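Local coordinates for tRNA (Adenine(22)-N(1))-methyltransferase (Mycoplasma capricolum subsp. capricolum, PDB 6QE6), which probably methylates N1 of adenine 22 in tRNA, and is held here with the spent cofactor S-adenosyl-L-homocysteine, at residues A[148-159]-A[172-183]. Numbering follows the deposited sequence.
Sequences WAVSHNYLIKYE and IEINKNKYSDHL
The backbone N of Ser180 is gripped by one residue, Asn153: its OD1 accepts at 3.0 Å, and its carbonyl O adds a weak bond. Asn153 suits this place twice over, since it also takes the positive phi that ends helix 143-151 in a Schellman motif. The chain then enters the hairpin of strands 155-163 and 168-175, at the edge of the methyltransferase sheet. A classic beta bulge breaks its register: Lys157 N gives to Glu173 O at 2.7 Å, while Tyr158 O accepts from Glu173 N, which lies in its carbonyl plane. Leu155 N gives to Lys178 O and, weakly, to Asn175 O, the two ends of a type I turn. Asn175 adds an Asx turn there, its OD1 accepting from Asn177 N. Branched Ile156 lays CG2 against Ile172 CG1 at 3.7 Å. On that same face Ile174 puts CD1 at the edge of the Trp148 ring, and its CG2 touches Tyr154 CB. The lysine chain of Lys176, bent at chi3 (62°), follows the Tyr154 ring towards its hydroxyl, and NZ goes on to a salt bridge with Asp127. Nearer the backbone, Lys176 CG sits 3.8 Å from the ring centroid of Tyr154, almost on its normal, in a CH-pi contact opposite the face met by His152 CB.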
loop_
_atom_site.group_PDB
_atom_site.type_symbol
_atom_site.label_atom_id
_atom_site.label_comp_id
_atom_site.label_asym_id
_atom_site.label_seq_id
_atom_site.Cartn_x
_atom_site.Cartn_y
_atom_site.Cartn_z
ATOM N N TRP A 148 10.392 4.593 -5.170
ATOM C CA TRP A 148 10.751 5.103 -3.862
ATOM C C TRP A 148 11.533 4.065 -3.065
ATOM O O TRP A 148 12.624 4.354 -2.557
ATOM C CB TRP A 148 9.489 5.523 -3.123
ATOM C CG TRP A 148 9.774 6.113 -1.802
ATOM C CD1 TRP A 148 10.163 7.395 -1.547
ATOM C CD2 TRP A 148 9.702 5.450 -0.535
ATOM N NE1 TRP A 148 10.337 7.572 -0.193
ATOM C CE2 TRP A 148 10.063 6.394 0.451
ATOM C CE3 TRP A 148 9.370 4.154 -0.136
ATOM C CZ2 TRP A 148 10.080 6.084 1.821
ATOM C CZ3 TRP A 148 9.396 3.846 1.222
ATOM C CH2 TRP A 148 9.753 4.812 2.183
ATOM N N ALA A 149 11.004 2.842 -2.959
ATOM C CA ALA A 149 11.727 1.798 -2.235
ATOM C C ALA A 149 13.098 1.557 -2.849
ATOM O O ALA A 149 14.095 1.468 -2.134
ATOM C CB ALA A 149 10.930 0.490 -2.201
ATOM N N VAL A 150 13.167 1.448 -4.174
ATOM C CA VAL A 150 14.440 1.135 -4.821
ATOM C C VAL A 150 15.448 2.261 -4.609
ATOM O O VAL A 150 16.602 2.026 -4.233
ATOM C CB VAL A 150 14.217 0.851 -6.316
ATOM C CG1 VAL A 150 15.567 0.755 -7.049
ATOM C CG2 VAL A 150 13.411 -0.434 -6.482
ATOM N N SER A 151 15.027 3.503 -4.843
ATOM C CA SER A 151 15.946 4.621 -4.765
ATOM C C SER A 151 16.459 4.859 -3.351
ATOM O O SER A 151 17.510 5.492 -3.195
ATOM C CB SER A 151 15.274 5.886 -5.296
ATOM O OG SER A 151 14.254 6.308 -4.411
ATOM N N HIS A 152 15.746 4.384 -2.323
ATOM C CA HIS A 152 16.221 4.431 -0.942
ATOM C C HIS A 152 16.897 3.136 -0.513
ATOM O O HIS A 152 17.378 3.055 0.628
ATOM C CB HIS A 152 15.071 4.742 0.016
ATOM C CG HIS A 152 14.586 6.155 -0.061
ATOM N ND1 HIS A 152 13.659 6.576 -0.992
ATOM C CD2 HIS A 152 14.888 7.242 0.683
ATOM C CE1 HIS A 152 13.421 7.864 -0.824
ATOM N NE2 HIS A 152 14.148 8.290 0.193
ATOM N N ASN A 153 16.923 2.123 -1.392
ATOM C CA ASN A 153 17.554 0.827 -1.121
ATOM C C ASN A 153 16.833 0.072 0.005
ATOM O O ASN A 153 17.454 -0.587 0.837
ATOM C CB ASN A 153 19.043 0.995 -0.814
ATOM C CG ASN A 153 19.879 -0.181 -1.275
ATOM O OD1 ASN A 153 19.348 -1.201 -1.720
ATOM N ND2 ASN A 153 21.208 -0.048 -1.160
ATOM N N TYR A 154 15.510 0.158 0.017
ATOM C CA TYR A 154 14.670 -0.629 0.908
ATOM C C TYR A 154 14.184 -1.883 0.183
ATOM O O TYR A 154 13.871 -1.848 -1.009
ATOM C CB TYR A 154 13.460 0.186 1.382
ATOM C CG TYR A 154 13.771 1.467 2.126
ATOM C CD1 TYR A 154 14.920 1.591 2.914
ATOM C CD2 TYR A 154 12.893 2.551 2.067
ATOM C CE1 TYR A 154 15.192 2.769 3.608
ATOM C CE2 TYR A 154 13.155 3.740 2.763
ATOM C CZ TYR A 154 14.300 3.843 3.527
ATOM O OH TYR A 154 14.550 5.021 4.203
ATOM N N LEU A 155 14.099 -2.980 0.921
ATOM C CA LEU A 155 13.527 -4.201 0.395
ATOM C C LEU A 155 12.026 -4.043 0.152
ATOM O O LEU A 155 11.296 -3.487 0.982
ATOM C CB LEU A 155 13.781 -5.345 1.363
ATOM C CG LEU A 155 13.153 -6.673 0.954
ATOM C CD1 LEU A 155 13.658 -7.124 -0.422
ATOM C CD2 LEU A 155 13.431 -7.723 2.027
ATOM N N ILE A 156 11.573 -4.521 -1.005
ATOM C CA ILE A 156 10.161 -4.793 -1.238
ATOM C C ILE A 156 9.950 -6.257 -0.847
ATOM O O ILE A 156 10.249 -7.176 -1.617
ATOM C CB ILE A 156 9.765 -4.494 -2.688
ATOM C CG1 ILE A 156 9.963 -3.003 -2.962
ATOM C CG2 ILE A 156 8.321 -4.842 -2.931
ATOM C CD1 ILE A 156 9.889 -2.607 -4.430
ATOM N N LYS A 157 9.469 -6.479 0.380
ATOM C CA LYS A 157 9.396 -7.831 0.914
ATOM C C LYS A 157 8.251 -8.643 0.315
ATOM O O LYS A 157 8.353 -9.872 0.215
ATOM C CB LYS A 157 9.237 -7.797 2.432
ATOM C CG LYS A 157 9.136 -9.172 3.071
ATOM C CD LYS A 157 9.407 -9.114 4.568
ATOM C CE LYS A 157 9.048 -10.432 5.280
ATOM N NZ LYS A 157 8.945 -10.276 6.788
ATOM N N TYR A 158 7.148 -7.996 -0.043
ATOM C CA TYR A 158 5.972 -8.720 -0.495
ATOM C C TYR A 158 5.099 -7.791 -1.324
ATOM O O TYR A 158 4.934 -6.611 -0.994
ATOM C CB TYR A 158 5.166 -9.297 0.674
ATOM C CG TYR A 158 3.978 -10.111 0.237
ATOM C CD1 TYR A 158 4.151 -11.313 -0.435
ATOM C CD2 TYR A 158 2.677 -9.662 0.462
ATOM C CE1 TYR A 158 3.075 -12.058 -0.851
ATOM C CE2 TYR A 158 1.562 -10.398 0.032
ATOM C CZ TYR A 158 1.772 -11.608 -0.613
ATOM O OH TYR A 158 0.707 -12.380 -1.034
ATOM N N GLU A 159 4.563 -8.339 -2.408
ATOM C CA GLU A 159 3.563 -7.668 -3.211
ATOM C C GLU A 159 2.491 -8.675 -3.547
ATOM O O GLU A 159 2.745 -9.883 -3.590
ATOM C CB GLU A 159 4.110 -7.105 -4.514
ATOM C CG GLU A 159 5.211 -6.116 -4.369
ATOM C CD GLU A 159 5.533 -5.456 -5.707
ATOM O OE1 GLU A 159 6.643 -5.692 -6.256
ATOM O OE2 GLU A 159 4.656 -4.709 -6.208
ATOM N N ILE A 172 1.801 -3.767 -1.168
ATOM C CA ILE A 172 3.254 -3.774 -1.204
ATOM C C ILE A 172 3.781 -3.606 0.220
ATOM O O ILE A 172 3.291 -2.766 0.985
ATOM C CB ILE A 172 3.802 -2.686 -2.161
ATOM C CG1 ILE A 172 5.341 -2.697 -2.184
ATOM C CG2 ILE A 172 3.205 -1.313 -1.846
ATOM C CD1 ILE A 172 5.982 -1.747 -3.197
ATOM N N GLU A 173 4.740 -4.448 0.592
ATOM C CA GLU A 173 5.359 -4.424 1.908
ATOM C C GLU A 173 6.823 -4.025 1.750
ATOM O O GLU A 173 7.564 -4.641 0.977
ATOM C CB GLU A 173 5.251 -5.781 2.620
ATOM C CG GLU A 173 6.259 -5.910 3.775
ATOM C CD GLU A 173 5.930 -7.018 4.781
ATOM O OE1 GLU A 173 5.145 -7.934 4.437
ATOM O OE2 GLU A 173 6.468 -6.975 5.917
ATOM N N ILE A 174 7.233 -2.992 2.479
ATOM C CA ILE A 174 8.571 -2.433 2.377
ATOM C C ILE A 174 9.271 -2.628 3.717
ATOM O O ILE A 174 8.765 -2.177 4.757
ATOM C CB ILE A 174 8.529 -0.951 1.973
ATOM C CG1 ILE A 174 7.827 -0.806 0.621
ATOM C CG2 ILE A 174 9.937 -0.350 1.933
ATOM C CD1 ILE A 174 7.522 0.623 0.257
ATOM N N ASN A 175 10.419 -3.326 3.690
ATOM C CA ASN A 175 11.259 -3.575 4.860
ATOM C C ASN A 175 12.499 -2.695 4.772
ATOM O O ASN A 175 13.425 -2.997 4.005
ATOM C CB ASN A 175 11.665 -5.045 4.949
ATOM C CG ASN A 175 12.507 -5.352 6.197
ATOM O OD1 ASN A 175 12.810 -4.458 6.996
ATOM N ND2 ASN A 175 12.871 -6.626 6.375
ATOM N N LYS A 176 12.534 -1.639 5.595
ATOM C CA LYS A 176 13.599 -0.644 5.513
ATOM C C LYS A 176 14.933 -1.169 6.012
ATOM O O LYS A 176 15.972 -0.573 5.712
ATOM C CB LYS A 176 13.218 0.617 6.298
ATOM C CG LYS A 176 12.017 1.352 5.722
ATOM C CD LYS A 176 11.497 2.394 6.692
ATOM C CE LYS A 176 12.564 3.445 6.958
ATOM N NZ LYS A 176 12.064 4.479 7.905
ATOM N N ASN A 177 14.940 -2.283 6.732
ATOM C CA ASN A 177 16.171 -2.802 7.299
ATOM C C ASN A 177 16.831 -3.848 6.415
ATOM O O ASN A 177 17.821 -4.467 6.831
ATOM C CB ASN A 177 15.899 -3.360 8.694
ATOM C CG ASN A 177 15.628 -2.262 9.689
ATOM O OD1 ASN A 177 16.483 -1.396 9.925
ATOM N ND2 ASN A 177 14.421 -2.260 10.259
ATOM N N LYS A 178 16.304 -4.068 5.216
ATOM C CA LYS A 178 16.941 -4.938 4.249
ATOM C C LYS A 178 17.100 -4.181 2.937
ATOM O O LYS A 178 16.373 -3.222 2.658
ATOM C CB LYS A 178 16.165 -6.244 4.074
ATOM C CG LYS A 178 16.199 -7.134 5.318
ATOM C CD LYS A 178 15.741 -8.560 5.015
ATOM C CE LYS A 178 15.851 -9.463 6.253
ATOM N NZ LYS A 178 14.516 -9.833 6.868
ATOM N N TYR A 179 18.113 -4.587 2.174
ATOM C CA TYR A 179 18.469 -3.941 0.925
ATOM C C TYR A 179 17.428 -4.201 -0.158
ATOM O O TYR A 179 16.832 -5.279 -0.242
ATOM C CB TYR A 179 19.834 -4.451 0.445
ATOM C CG TYR A 179 20.995 -3.861 1.208
ATOM C CD1 TYR A 179 20.987 -2.519 1.580
ATOM C CD2 TYR A 179 22.096 -4.639 1.564
ATOM C CE1 TYR A 179 22.043 -1.968 2.294
ATOM C CE2 TYR A 179 23.165 -4.093 2.265
ATOM C CZ TYR A 179 23.133 -2.756 2.625
ATOM O OH TYR A 179 24.177 -2.187 3.319
ATOM N N SER A 180 17.244 -3.203 -1.021
ATOM C CA SER A 180 16.429 -3.393 -2.213
ATOM C C SER A 180 16.994 -4.498 -3.094
ATOM O O SER A 180 18.203 -4.547 -3.356
ATOM C CB SER A 180 16.361 -2.108 -3.026
ATOM O OG SER A 180 15.979 -2.423 -4.356
ATOM N N ASP A 181 16.114 -5.373 -3.570
ATOM C CA ASP A 181 16.498 -6.246 -4.661
ATOM C C ASP A 181 16.774 -5.411 -5.905
ATOM O O ASP A 181 16.269 -4.294 -6.062
ATOM C CB ASP A 181 15.408 -7.277 -4.944
ATOM C CG ASP A 181 15.399 -8.401 -3.925
ATOM O OD1 ASP A 181 16.352 -8.482 -3.101
ATOM O OD2 ASP A 181 14.446 -9.206 -3.951
ATOM N N HIS A 182 17.597 -5.973 -6.796
ATOM C CA HIS A 182 18.049 -5.295 -8.018
ATOM C C HIS A 182 16.991 -5.447 -9.115
ATOM O O HIS A 182 17.137 -6.206 -10.079
ATOM C CB HIS A 182 19.412 -5.838 -8.437
ATOM C CG HIS A 182 20.528 -5.401 -7.539
ATOM N ND1 HIS A 182 21.857 -5.624 -7.831
ATOM C CD2 HIS A 182 20.511 -4.720 -6.367
ATOM C CE1 HIS A 182 22.608 -5.119 -6.869
ATOM N NE2 HIS A 182 21.818 -4.557 -5.973
ATOM N N LEU A 183 15.913 -4.675 -8.969
ATOM C CA LEU A 183 14.752 -4.799 -9.841
ATOM C C LEU A 183 15.055 -4.350 -11.273
ATOM O O LEU A 183 15.602 -3.266 -11.502
ATOM C CB LEU A 183 13.596 -3.980 -9.278
ATOM C CG LEU A 183 12.960 -4.526 -8.001
ATOM C CD1 LEU A 183 11.508 -4.076 -7.881
ATOM C CD2 LEU A 183 13.057 -6.038 -7.967
HETATM O O HOH W 1 13.012 -2.495 -3.602
HETATM O O HOH W 2 13.138 -4.894 -3.384
HETATM O O HOH W 3 6.263 -9.191 7.762
#